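Local coordinates for protein L-threonine dehydrogenase (Flavobacterium frigidimaris, PDB 2YY7) that binds NAD and probably catalyses NAD-dependent oxidation of L-threonine, as a UDP-galactose 4-epimerase-like member of the short-chain dehydrogenase-reductase superfamily, at residues G182-D186 against I275-W279; A195-Y201 against I260-T266; K111-W115 against T223-M227. One frame throughout, in Å; residues are numbered along the deposited sequence.

Along the chain the six segments run 111-115, 182-186, 195-201, 223-227, 260-266 and 275-279, and each contact joins parts far apart in sequence. Interaction 3 packs helix 216-228 on strand 112-118 of the Rossmann sheet. Interaction 1 brings the loop after strand 164-174 to the end of helix 272-276, close to bound NAD; its centre is about 25 Å from that of interaction 3, on the opposite side of the chain's centre. Interaction 2 pairs the small strands 200-203 and 264-267, centred about 22 Å from interaction 1 and 38 Å from interaction 3. Helix 187-197 leads directly from the NAD-side loop to this outlying two-stranded sheet.

Interaction 1: residues G182-D186 against I275-W279; sequences GGTTD and IADSW
The carbonyl oxygen of Ile-275, a residue whose side chain meets Thr-184 across the contact, is gripped twice by Ser-278. The hydroxyl OG of Ser-278 donates to Ile-275 O over 2.7 Å, in the carbonyl plane on a lone pair, and the backbone N of Ser-278 reaches the same O at 2.9 Å. With the bond from Trp-279 N to Ala-276 O (3.0 Å), which closes a type I turn, this brings the indole back beside the helix end. Methyl CG2 of Ile-275 sits 3.3 Å above one indole face, toward its rim.

Thr-184 enters where Ile-275, Ala-276 and Trp-279 meet. Its CB stands 3.6 Å from Trp-279 CH2, obliquely to the ring. A chi1 of -59° puts OG1 beside the backbone N and CG2 anti to it, which brings CG2 to 3.9 Å from Ala-276 CB. OG1 lies beside CG2 of Ile-275 but bonds to the hydroxyl of Ser-80. Thr-185 adds CG2 at the indole edge, 4.2 Å from CZ3 of Trp-279.

With an alanine in place of Trp-279, loss of the indole would probably open a gap beside Thr-184 CB and leave Ile-275 CG2 without its flat partner.

The Thr-185 side chain is about 4 Å from bound NAD, which sets the contact beside the cofactor pocket. Met-211 touches Ala-276 and the indole, placing them between strand 211-215, the end of helix 272-276 and the loop into helix 187-197.

Interaction 2: residues A195-Y201 against I260-T266; sequences AIADKKY and IPEFTIT
A two-stranded parallel sheet joins Lys-200 and Tyr-201 to Thr-264 and Ile-265, and its bonds step from one strand to the other. Thr-264 N donates to Lys-199 O at 3.3 Å, Tyr-201 N to Thr-264 O at 3.1 Å, and Thr-266 N to Tyr-201 O at 3.1 Å. The last is the straightest, with 167° at the hydrogen. One water donates to Lys-199 O and to Glu-262 O while accepting from Thr-264 OG1, bridging the two segments where the pairing starts.

On the buried side the Phe-263 ring lies between helix and strand. Ala-195 CB sits over one face, 3.9 Å from the centroid of the Phe-263 ring, in a CH-pi contact, whereas Tyr-201 CB meets the ring edge in its plane. CG of Tyr-201 and CG1 of Ile-265 are both anti to the backbone N, and the two side chains run side by side, with Tyr-201 CD1 4.1 Å from Ile-265 CD1. Ala-253 and Ile-256 of helix 249-257 also touch Phe-263.

Lys-199, two residues past the end of helix 187-197, is the first to leave helical backbone angles; its positive phi, 70°, turns the chain into the strand. Its aliphatic part passes tightly by Ile-260, with Lys-199 CD 3.5 Å from Ile-260 CG2, and curls to bring NZ back to Ile-196 O at 2.9 Å. NZ lies above that carbonyl plane.

Each strand follows a helix, 187-197 or 249-257, packed against this pairing; such a small parallel sheet is consistent with the C-terminal, substrate-side domain of UDP-galactose 4-epimerase-like enzymes.

Interaction 3: residues K111-W115 against T223-M227; sequences KKIFW and TINIM
Thr-223 sets its methyl CG2 over the centre of one face of the Phe-114 ring, where helix 216-228 packs on strand 112-118 of the Rossmann sheet. CG2 of Thr-223 is 3.5 Å from the centroid of the Phe-114 ring and 10° off its normal, a CH-pi contact; the two side chains meet at about a right angle. Thr-223 OG1, meanwhile, bonds to Tyr-170 OH and Ala-219 O. The ring reaches the helix because Phe-114 CG is anti to the backbone N (chi1 172°).

Met-227 fills the corner between Phe-114 and Lys-112. Its SD lies 3.5 Å from Phe-114 CB, and two kinks along its chain bring CE 3.6 Å from Lys-112 CD. The Lys-112 and Met-227 side chains run alongside one another with opposed directions, CG and CD of Lys-112 against SD and CE of Met-227. The axes of segments 223-227 and 112-114 approach to 9.7 Å, their directions 152° apart, roughly antiparallel, and Ile-113 points to the other side of the sheet, toward helix 87-106.

The aliphatic part of Lys-112 thus packs along Met-227 while its ammonium end is tied to the helix backbone: NZ donates to Met-227 O at 2.7 Å, nearly in line with that C=O bond.

Interaction 1: residues G182-D186 against I275-W279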
loop_
_atom_site.group_PDB
_atom_site.type_symbol
_atom_site.label_atom_id
_atom_site.label_comp_id
_atom_site.label_asym_id
_atom_site.label_seq_id
_atom_site.Cartn_x
_atom_site.Cartn_y
_atom_site.Cartn_z
ATOM N N GLY A 182 -15.243 4.313 16.057
ATOM C CA GLY A 182 -14.409 3.180 16.408
ATOM C C GLY A 182 -12.955 3.322 16.016
ATOM O O GLY A 182 -12.352 2.384 15.499
ATOM N N GLY A 183 -12.391 4.499 16.251
ATOM C CA GLY A 183 -10.991 4.720 15.942
ATOM C C GLY A 183 -10.213 4.357 17.191
ATOM O O GLY A 183 -10.813 4.021 18.211
ATOM N N THR A 184 -8.889 4.419 17.127
ATOM C CA THR A 184 -8.066 4.081 18.284
ATOM C C THR A 184 -7.931 5.270 19.232
ATOM O O THR A 184 -7.552 5.117 20.393
ATOM C CB THR A 184 -6.662 3.624 17.839
ATOM O OG1 THR A 184 -6.782 2.480 16.985
ATOM C CG2 THR A 184 -5.815 3.259 19.035
ATOM N N THR A 185 -8.255 6.457 18.729
ATOM C CA THR A 185 -8.164 7.684 19.510
ATOM C C THR A 185 -9.495 8.087 20.143
ATOM O O THR A 185 -9.596 9.140 20.775
ATOM C CB THR A 185 -7.668 8.842 18.617
ATOM O OG1 THR A 185 -8.483 8.924 17.440
ATOM C CG2 THR A 185 -6.224 8.613 18.196
ATOM N N ASP A 186 -10.513 7.247 19.986
ATOM C CA ASP A 186 -11.840 7.545 20.514
ATOM C C ASP A 186 -11.910 7.818 22.019
ATOM O O ASP A 186 -12.877 8.418 22.491
ATOM C CB ASP A 186 -12.809 6.417 20.148
ATOM C CG ASP A 186 -13.061 6.320 18.646
ATOM O OD1 ASP A 186 -12.391 7.034 17.865
ATOM O OD2 ASP A 186 -13.933 5.527 18.247
ATOM N N ILE A 275 -2.464 -0.945 18.610
ATOM C CA ILE A 275 -2.570 -0.117 17.416
ATOM C C ILE A 275 -1.857 1.199 17.709
ATOM O O ILE A 275 -1.008 1.647 16.936
ATOM C CB ILE A 275 -4.046 0.190 17.059
ATOM C CG1 ILE A 275 -4.800 -1.110 16.761
ATOM C CG2 ILE A 275 -4.101 1.138 15.870
ATOM C CD1 ILE A 275 -6.260 -0.918 16.408
ATOM N N ALA A 276 -2.219 1.816 18.831
ATOM C CA ALA A 276 -1.627 3.082 19.248
ATOM C C ALA A 276 -0.102 3.014 19.336
ATOM O O ALA A 276 0.588 3.946 18.923
ATOM C CB ALA A 276 -2.207 3.510 20.593
ATOM N N ASP A 277 0.423 1.920 19.881
ATOM C CA ASP A 277 1.870 1.778 20.006
ATOM C C ASP A 277 2.579 1.719 18.653
ATOM O O ASP A 277 3.785 1.936 18.580
ATOM C CB ASP A 277 2.234 0.536 20.827
ATOM C CG ASP A 277 1.826 0.658 22.292
ATOM O OD1 ASP A 277 1.808 1.788 22.823
ATOM O OD2 ASP A 277 1.540 -0.382 22.914
ATOM N N SER A 278 1.840 1.432 17.582
ATOM C CA SER A 278 2.454 1.373 16.259
ATOM C C SER A 278 2.395 2.729 15.547
ATOM O O SER A 278 2.889 2.865 14.425
ATOM C CB SER A 278 1.780 0.310 15.389
ATOM O OG SER A 278 0.547 0.773 14.874
ATOM N N TRP A 279 1.798 3.729 16.197
ATOM C CA TRP A 279 1.691 5.064 15.606
ATOM C C TRP A 279 2.618 6.084 16.261
ATOM O O TRP A 279 3.084 5.886 17.382
ATOM C CB TRP A 279 0.264 5.611 15.720
ATOM C CG TRP A 279 -0.785 4.843 15.000
ATOM C CD1 TRP A 279 -0.603 3.854 14.076
ATOM C CD2 TRP A 279 -2.199 5.027 15.122
ATOM N NE1 TRP A 279 -1.821 3.412 13.613
ATOM C CE2 TRP A 279 -2.817 4.116 14.240
ATOM C CE3 TRP A 279 -3.005 5.878 15.893
ATOM C CZ2 TRP A 279 -4.205 4.029 14.106
ATOM C CZ3 TRP A 279 -4.389 5.792 15.758
ATOM C CH2 TRP A 279 -4.972 4.874 14.872
#

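Interaction 2: residues A195-Y201 against I260-T266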
loop_
_atom_site.group_PDB
_atom_site.type_symbol
_atom_site.label_atom_id
_atom_site.label_comp_id
_atom_site.label_asym_id
_atom_site.label_seq_id
_atom_site.Cartn_x
_atom_site.Cartn_y
_atom_site.Cartn_z
ATOM N N ALA A 195 -16.660 11.684 32.051
ATOM C CA ALA A 195 -16.252 12.638 33.075
ATOM C C ALA A 195 -17.471 13.439 33.516
ATOM O O ALA A 195 -17.699 13.654 34.704
ATOM C CB ALA A 195 -15.184 13.587 32.526
ATOM N N ILE A 196 -18.256 13.866 32.536
ATOM C CA ILE A 196 -19.451 14.662 32.785
ATOM C C ILE A 196 -20.615 13.833 33.338
ATOM O O ILE A 196 -21.327 14.274 34.243
ATOM C CB ILE A 196 -19.889 15.374 31.482
ATOM C CG1 ILE A 196 -18.784 16.339 31.032
ATOM C CG2 ILE A 196 -21.191 16.124 31.699
ATOM C CD1 ILE A 196 -19.042 16.999 29.693
ATOM N N ALA A 197 -20.792 12.629 32.809
ATOM C CA ALA A 197 -21.880 11.765 33.245
ATOM C C ALA A 197 -21.614 11.021 34.549
ATOM O O ALA A 197 -22.450 11.037 35.455
ATOM C CB ALA A 197 -22.224 10.765 32.139
ATOM N N ASP A 198 -20.453 10.377 34.650
ATOM C CA ASP A 198 -20.122 9.600 35.841
ATOM C C ASP A 198 -19.054 10.214 36.736
ATOM O O ASP A 198 -18.865 9.771 37.866
ATOM C CB ASP A 198 -19.670 8.193 35.440
ATOM C CG ASP A 198 -20.551 7.578 34.371
ATOM O OD1 ASP A 198 -21.791 7.696 34.480
ATOM O OD2 ASP A 198 -20.001 6.970 33.428
ATOM N N LYS A 199 -18.347 11.219 36.230
ATOM C CA LYS A 199 -17.297 11.862 37.009
ATOM C C LYS A 199 -16.105 10.922 37.184
ATOM O O LYS A 199 -15.289 11.102 38.084
ATOM C CB LYS A 199 -17.831 12.276 38.380
ATOM C CG LYS A 199 -17.711 13.756 38.662
ATOM C CD LYS A 199 -18.511 14.588 37.667
ATOM C CE LYS A 199 -20.007 14.359 37.818
ATOM N NZ LYS A 199 -20.792 15.277 36.941
ATOM N N LYS A 200 -16.029 9.911 36.320
ATOM C CA LYS A 200 -14.939 8.939 36.333
ATOM C C LYS A 200 -14.898 8.242 34.976
ATOM O O LYS A 200 -15.908 8.170 34.277
ATOM C CB LYS A 200 -15.134 7.910 37.453
ATOM C CG LYS A 200 -16.399 7.082 37.341
ATOM C CD LYS A 200 -16.536 6.124 38.519
ATOM C CE LYS A 200 -16.539 6.872 39.851
ATOM N NZ LYS A 200 -16.677 5.951 41.018
ATOM N N TYR A 201 -13.731 7.730 34.603
ATOM C CA TYR A 201 -13.584 7.072 33.312
ATOM C C TYR A 201 -12.546 5.956 33.340
ATOM O O TYR A 201 -11.526 6.056 34.019
ATOM C CB TYR A 201 -13.188 8.114 32.252
ATOM C CG TYR A 201 -12.886 7.556 30.870
ATOM C CD1 TYR A 201 -11.690 7.869 30.223
ATOM C CD2 TYR A 201 -13.792 6.723 30.212
ATOM C CE1 TYR A 201 -11.398 7.368 28.960
ATOM C CE2 TYR A 201 -13.512 6.213 28.940
ATOM C CZ TYR A 201 -12.309 6.540 28.321
ATOM O OH TYR A 201 -12.008 6.032 27.081
ATOM N N ILE A 260 -13.650 19.749 36.262
ATOM C CA ILE A 260 -14.352 18.785 37.106
ATOM C C ILE A 260 -13.305 18.236 38.080
ATOM O O ILE A 260 -12.693 17.196 37.835
ATOM C CB ILE A 260 -14.937 17.633 36.258
ATOM C CG1 ILE A 260 -15.740 18.208 35.085
ATOM C CG2 ILE A 260 -15.840 16.765 37.115
ATOM C CD1 ILE A 260 -16.225 17.174 34.095
ATOM N N PRO A 261 -13.082 18.947 39.198
ATOM C CA PRO A 261 -12.107 18.585 40.236
ATOM C C PRO A 261 -12.207 17.179 40.818
ATOM O O PRO A 261 -11.201 16.608 41.237
ATOM C CB PRO A 261 -12.327 19.660 41.303
ATOM C CG PRO A 261 -12.806 20.841 40.506
ATOM C CD PRO A 261 -13.781 20.195 39.556
ATOM N N GLU A 262 -13.414 16.624 40.845
ATOM C CA GLU A 262 -13.626 15.296 41.404
ATOM C C GLU A 262 -13.425 14.173 40.388
ATOM O O GLU A 262 -13.484 12.998 40.740
ATOM C CB GLU A 262 -15.032 15.194 42.006
ATOM C CG GLU A 262 -16.167 15.347 40.996
ATOM C CD GLU A 262 -16.552 16.798 40.722
ATOM O OE1 GLU A 262 -15.651 17.648 40.550
ATOM O OE2 GLU A 262 -17.765 17.086 40.664
ATOM N N PHE A 263 -13.185 14.533 39.133
ATOM C CA PHE A 263 -12.982 13.533 38.087
ATOM C C PHE A 263 -11.798 12.618 38.370
ATOM O O PHE A 263 -10.715 13.082 38.711
ATOM C CB PHE A 263 -12.763 14.213 36.733
ATOM C CG PHE A 263 -12.433 13.253 35.620
ATOM C CD1 PHE A 263 -13.326 12.246 35.262
ATOM C CD2 PHE A 263 -11.236 13.364 34.922
ATOM C CE1 PHE A 263 -13.034 11.363 34.224
ATOM C CE2 PHE A 263 -10.930 12.486 33.880
ATOM C CZ PHE A 263 -11.832 11.482 33.529
ATOM N N THR A 264 -12.008 11.315 38.212
ATOM C CA THR A 264 -10.949 10.338 38.424
ATOM C C THR A 264 -10.837 9.441 37.199
ATOM O O THR A 264 -11.816 9.225 36.484
ATOM C CB THR A 264 -11.222 9.464 39.661
ATOM O OG1 THR A 264 -12.468 8.778 39.499
ATOM C CG2 THR A 264 -11.271 10.323 40.916
ATOM N N ILE A 265 -9.643 8.912 36.960
ATOM C CA ILE A 265 -9.422 8.058 35.804
ATOM C C ILE A 265 -8.530 6.861 36.112
ATOM O O ILE A 265 -7.523 6.984 36.808
ATOM C CB ILE A 265 -8.789 8.871 34.648
ATOM C CG1 ILE A 265 -8.636 7.997 33.397
ATOM C CG2 ILE A 265 -7.431 9.415 35.078
ATOM C CD1 ILE A 265 -8.164 8.769 32.172
ATOM N N THR A 266 -8.923 5.700 35.600
ATOM C CA THR A 266 -8.156 4.474 35.770
ATOM C C THR A 266 -7.828 4.001 34.356
ATOM O O THR A 266 -8.513 4.374 33.402
ATOM C CB THR A 266 -8.956 3.394 36.529
ATOM O OG1 THR A 266 -10.197 3.147 35.857
ATOM C CG2 THR A 266 -9.234 3.852 37.956
HETATM O O HOH W 1 -14.338 10.476 40.555
#

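Interaction 3: residues K111-W115 against T223-M227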
loop_
_atom_site.group_PDB
_atom_site.type_symbol
_atom_site.label_atom_id
_atom_site.label_comp_id
_atom_site.label_asym_id
_atom_site.label_seq_id
_atom_site.Cartn_x
_atom_site.Cartn_y
_atom_site.Cartn_z
ATOM N N LYS A 111 -15.490 17.092 -10.783
ATOM C CA LYS A 111 -14.291 17.907 -10.943
ATOM C C LYS A 111 -13.233 17.784 -9.852
ATOM O O LYS A 111 -12.038 17.816 -10.139
ATOM C CB LYS A 111 -14.682 19.389 -11.056
ATOM C CG LYS A 111 -15.606 19.730 -12.213
ATOM C CD LYS A 111 -15.858 21.233 -12.276
ATOM C CE LYS A 111 -16.759 21.598 -13.445
ATOM N NZ LYS A 111 -16.998 23.070 -13.539
ATOM N N LYS A 112 -13.669 17.659 -8.604
ATOM C CA LYS A 112 -12.735 17.606 -7.491
ATOM C C LYS A 112 -13.111 16.552 -6.453
ATOM O O LYS A 112 -14.284 16.220 -6.276
ATOM C CB LYS A 112 -12.683 18.994 -6.836
ATOM C CG LYS A 112 -11.580 19.212 -5.804
ATOM C CD LYS A 112 -11.677 20.614 -5.180
ATOM C CE LYS A 112 -11.503 21.719 -6.221
ATOM N NZ LYS A 112 -11.591 23.093 -5.620
ATOM N N ILE A 113 -12.102 16.042 -5.758
ATOM C CA ILE A 113 -12.319 15.030 -4.740
ATOM C C ILE A 113 -11.548 15.312 -3.467
ATOM O O ILE A 113 -10.401 15.772 -3.507
ATOM C CB ILE A 113 -11.847 13.629 -5.215
ATOM C CG1 ILE A 113 -12.696 13.143 -6.386
ATOM C CG2 ILE A 113 -11.916 12.634 -4.054
ATOM C CD1 ILE A 113 -12.143 11.895 -7.044
ATOM N N PHE A 114 -12.195 15.055 -2.337
ATOM C CA PHE A 114 -11.524 15.145 -1.055
ATOM C C PHE A 114 -11.673 13.742 -0.485
ATOM O O PHE A 114 -12.780 13.197 -0.435
ATOM C CB PHE A 114 -12.166 16.109 -0.058
ATOM C CG PHE A 114 -11.543 16.013 1.321
ATOM C CD1 PHE A 114 -10.281 16.561 1.565
ATOM C CD2 PHE A 114 -12.156 15.268 2.330
ATOM C CE1 PHE A 114 -9.633 16.366 2.786
ATOM C CE2 PHE A 114 -11.518 15.062 3.561
ATOM C CZ PHE A 114 -10.251 15.612 3.787
ATOM N N TRP A 115 -10.557 13.158 -0.080
ATOM C CA TRP A 115 -10.556 11.830 0.507
ATOM C C TRP A 115 -9.547 11.889 1.643
ATOM O O TRP A 115 -8.375 12.175 1.425
ATOM C CB TRP A 115 -10.131 10.783 -0.519
ATOM C CG TRP A 115 -9.931 9.434 0.101
ATOM C CD1 TRP A 115 -10.899 8.556 0.501
ATOM C CD2 TRP A 115 -8.681 8.850 0.476
ATOM N NE1 TRP A 115 -10.328 7.463 1.105
ATOM C CE2 TRP A 115 -8.966 7.619 1.102
ATOM C CE3 TRP A 115 -7.344 9.253 0.347
ATOM C CZ2 TRP A 115 -7.960 6.781 1.600
ATOM C CZ3 TRP A 115 -6.342 8.419 0.843
ATOM C CH2 TRP A 115 -6.658 7.198 1.459
ATOM N N THR A 223 -10.117 20.622 6.053
ATOM C CA THR A 223 -10.784 19.971 4.932
ATOM C C THR A 223 -11.304 20.974 3.912
ATOM O O THR A 223 -11.056 20.842 2.715
ATOM C CB THR A 223 -11.966 19.109 5.423
ATOM O OG1 THR A 223 -11.486 18.138 6.362
ATOM C CG2 THR A 223 -12.632 18.392 4.253
ATOM N N ILE A 224 -12.025 21.980 4.389
ATOM C CA ILE A 224 -12.581 22.997 3.510
ATOM C C ILE A 224 -11.512 23.865 2.857
ATOM O O ILE A 224 -11.596 24.171 1.669
ATOM C CB ILE A 224 -13.564 23.904 4.286
ATOM C CG1 ILE A 224 -14.742 23.062 4.788
ATOM C CG2 ILE A 224 -14.038 25.055 3.406
ATOM C CD1 ILE A 224 -15.723 23.829 5.638
ATOM N N ASN A 225 -10.509 24.266 3.629
ATOM C CA ASN A 225 -9.456 25.117 3.095
ATOM C C ASN A 225 -8.592 24.468 2.017
ATOM O O ASN A 225 -8.268 25.115 1.024
ATOM C CB ASN A 225 -8.579 25.652 4.226
ATOM C CG ASN A 225 -9.302 26.686 5.077
ATOM O OD1 ASN A 225 -10.286 27.279 4.637
ATOM N ND2 ASN A 225 -8.813 26.913 6.289
ATOM N N ILE A 226 -8.220 23.201 2.192
ATOM C CA ILE A 226 -7.401 22.547 1.174
ATOM C C ILE A 226 -8.214 22.376 -0.109
ATOM O O ILE A 226 -7.673 22.427 -1.215
ATOM C CB ILE A 226 -6.872 21.161 1.646
ATOM C CG1 ILE A 226 -5.869 20.625 0.615
ATOM C CG2 ILE A 226 -8.022 20.183 1.821
ATOM C CD1 ILE A 226 -5.128 19.367 1.044
ATOM N N MET A 227 -9.522 22.187 0.040
ATOM C CA MET A 227 -10.402 22.017 -1.115
ATOM C C MET A 227 -10.691 23.321 -1.861
ATOM O O MET A 227 -10.834 23.315 -3.084
ATOM C CB MET A 227 -11.717 21.364 -0.680
ATOM C CG MET A 227 -11.608 19.859 -0.463
ATOM S SD MET A 227 -11.316 18.948 -2.012
ATOM C CE MET A 227 -12.977 18.627 -2.520
#